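Local coordinates for protein oxidized polyvinyl alcohol hydrolase (PDB 3WLA) that hydrolyses beta-diketones such as 4,6-nonanedione and cleaves oxidized polyvinyl alcohol in the second step of polyvinyl alcohol degradation, at residues Met232-Val237 and Val274-Cys279. Sequence-based numbering, arbitrary orientation.
Sequences MVVITV and VVHVAC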
loop_
_atom_site.group_PDB
_atom_site.type_symbol
_atom_site.label_atom_id
_atom_site.label_comp_id
_atom_site.label_asym_id
_atom_site.label_seq_id
_atom_site.Cartn_x
_atom_site.Cartn_y
_atom_site.Cartn_z
ATOM N N MET A 232 -14.635 -0.975 0.392
ATOM C CA MET A 232 -13.368 -1.266 -0.305
ATOM C C MET A 232 -13.124 -2.741 -0.461
ATOM O O MET A 232 -13.774 -3.571 0.206
ATOM C CB MET A 232 -12.144 -0.735 0.482
ATOM C CG MET A 232 -11.940 0.765 0.569
ATOM S SD MET A 232 -10.445 1.217 1.501
ATOM C CE MET A 232 -10.710 0.497 3.192
ATOM N N VAL A 233 -12.164 -3.061 -1.340
ATOM C CA VAL A 233 -11.690 -4.438 -1.519
ATOM C C VAL A 233 -10.149 -4.356 -1.250
ATOM O O VAL A 233 -9.440 -3.469 -1.774
ATOM C CB VAL A 233 -11.994 -4.993 -2.938
ATOM C CG1 VAL A 233 -11.542 -4.079 -3.964
ATOM C CG2 VAL A 233 -11.373 -6.341 -3.114
ATOM N N VAL A 234 -9.656 -5.236 -0.394
ATOM C CA VAL A 234 -8.226 -5.224 -0.033
ATOM C C VAL A 234 -7.598 -6.600 -0.191
ATOM O O VAL A 234 -8.126 -7.614 0.340
ATOM C CB VAL A 234 -8.064 -4.728 1.416
ATOM C CG1 VAL A 234 -6.537 -4.734 1.851
ATOM C CG2 VAL A 234 -8.666 -3.332 1.542
ATOM N N ILE A 235 -6.501 -6.661 -0.954
ATOM C CA ILE A 235 -5.785 -7.912 -1.161
ATOM C C ILE A 235 -4.463 -7.805 -0.416
ATOM O O ILE A 235 -3.581 -7.043 -0.827
ATOM C CB ILE A 235 -5.514 -8.174 -2.661
ATOM C CG1 ILE A 235 -6.845 -8.320 -3.412
ATOM C CG2 ILE A 235 -4.654 -9.398 -2.827
ATOM C CD1 ILE A 235 -6.714 -8.375 -4.875
ATOM N N THR A 236 -4.312 -8.548 0.679
ATOM C CA THR A 236 -3.068 -8.508 1.469
ATOM C C THR A 236 -2.224 -9.649 0.954
ATOM O O THR A 236 -2.738 -10.757 0.766
ATOM C CB THR A 236 -3.328 -8.722 2.981
ATOM O OG1 THR A 236 -4.034 -7.605 3.497
ATOM C CG2 THR A 236 -2.004 -8.809 3.745
ATOM N N VAL A 237 -0.936 -9.392 0.696
ATOM C CA VAL A 237 -0.088 -10.453 0.188
ATOM C C VAL A 237 1.076 -10.700 1.169
ATOM O O VAL A 237 1.749 -9.757 1.600
ATOM C CB VAL A 237 0.456 -10.109 -1.231
ATOM C CG1 VAL A 237 1.427 -11.143 -1.684
ATOM C CG2 VAL A 237 -0.682 -9.968 -2.240
ATOM N N VAL A 274 -16.083 -4.013 3.953
ATOM C CA VAL A 274 -14.799 -4.181 3.250
ATOM C C VAL A 274 -14.538 -5.672 2.913
ATOM O O VAL A 274 -14.637 -6.547 3.773
ATOM C CB VAL A 274 -13.599 -3.646 4.086
ATOM C CG1 VAL A 274 -12.274 -4.080 3.426
ATOM C CG2 VAL A 274 -13.622 -2.124 4.167
ATOM N N VAL A 275 -14.261 -5.970 1.657
ATOM C CA VAL A 275 -13.930 -7.317 1.269
ATOM C C VAL A 275 -12.387 -7.421 1.427
ATOM O O VAL A 275 -11.627 -6.530 0.965
ATOM C CB VAL A 275 -14.330 -7.579 -0.203
ATOM C CG1 VAL A 275 -13.674 -8.836 -0.737
ATOM C CG2 VAL A 275 -15.827 -7.729 -0.298
ATOM N N HIS A 276 -11.936 -8.452 2.137
ATOM C CA HIS A 276 -10.497 -8.690 2.329
ATOM C C HIS A 276 -10.153 -10.018 1.718
ATOM O O HIS A 276 -10.905 -10.992 1.867
ATOM C CB HIS A 276 -10.108 -8.688 3.832
ATOM C CG HIS A 276 -8.631 -8.863 4.046
ATOM N ND1 HIS A 276 -8.052 -10.102 4.220
ATOM C CD2 HIS A 276 -7.606 -7.982 3.907
ATOM C CE1 HIS A 276 -6.729 -9.976 4.163
ATOM N NE2 HIS A 276 -6.437 -8.701 3.966
ATOM N N VAL A 277 -9.038 -10.061 0.988
ATOM C CA VAL A 277 -8.556 -11.271 0.358
ATOM C C VAL A 277 -7.137 -11.499 0.905
ATOM O O VAL A 277 -6.274 -10.592 0.870
ATOM C CB VAL A 277 -8.520 -11.158 -1.192
ATOM C CG1 VAL A 277 -7.920 -12.446 -1.821
ATOM C CG2 VAL A 277 -9.918 -10.959 -1.744
ATOM N N ALA A 278 -6.919 -12.687 1.462
ATOM C CA ALA A 278 -5.629 -13.058 2.035
ATOM C C ALA A 278 -4.902 -13.976 1.069
ATOM O O ALA A 278 -5.310 -15.120 0.876
ATOM C CB ALA A 278 -5.798 -13.746 3.375
ATOM N N CYS A 279 -3.817 -13.463 0.479
ATOM C CA CYS A 279 -3.021 -14.201 -0.489
ATOM C C CYS A 279 -1.676 -14.587 0.071
ATOM O O CYS A 279 -0.962 -13.750 0.629
ATOM C CB CYS A 279 -2.777 -13.394 -1.768
ATOM S SG CYS A 279 -4.221 -13.265 -2.883
#
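Val234 and Val277 sit on neighbouring parallel strands of the alpha/beta-hydrolase fold's central sheet, with helix 257-269 in the connection between them. Five backbone hydrogen bonds join the pair: Val275, Val277 and Cys279 give their N-H to the carbonyls of Met232, Val234 and Thr236, while Val275 O and Val277 O take the N-H of Val234 and Thr236. Thr236 N sits 2.8 Å from Val277 O, almost straight off the carbonyl's end (C=O...N angle 178°).

On the face toward helix 257-269, His276 has CG anti to the backbone N (chi1 -177°), which carries NE2 forward and across to Thr236 on the neighbouring strand. Thr236 OG1 lies in the ring plane, 2.7 Å from His276 NE2, while ND1 is hydrogen-bonded to Gly329 O. The ring also touches Ser265 of that helix, by similarity a charge-relay residue. A leucine in place of His276 would probably leave the hydroxyl of buried Thr236 and the Gly329 carbonyl without these partners. Val234 CG1 packs 4.0 Å from His276 CD2.

The opposite face, toward helix 292-304, is apolar. Ile235 lies side by side with Val277, its CG1 4.0 Å from Val277 CB. Cys279 SG, disulfide-bonded to Cys326, rests 3.9 Å from Ile235 CG2.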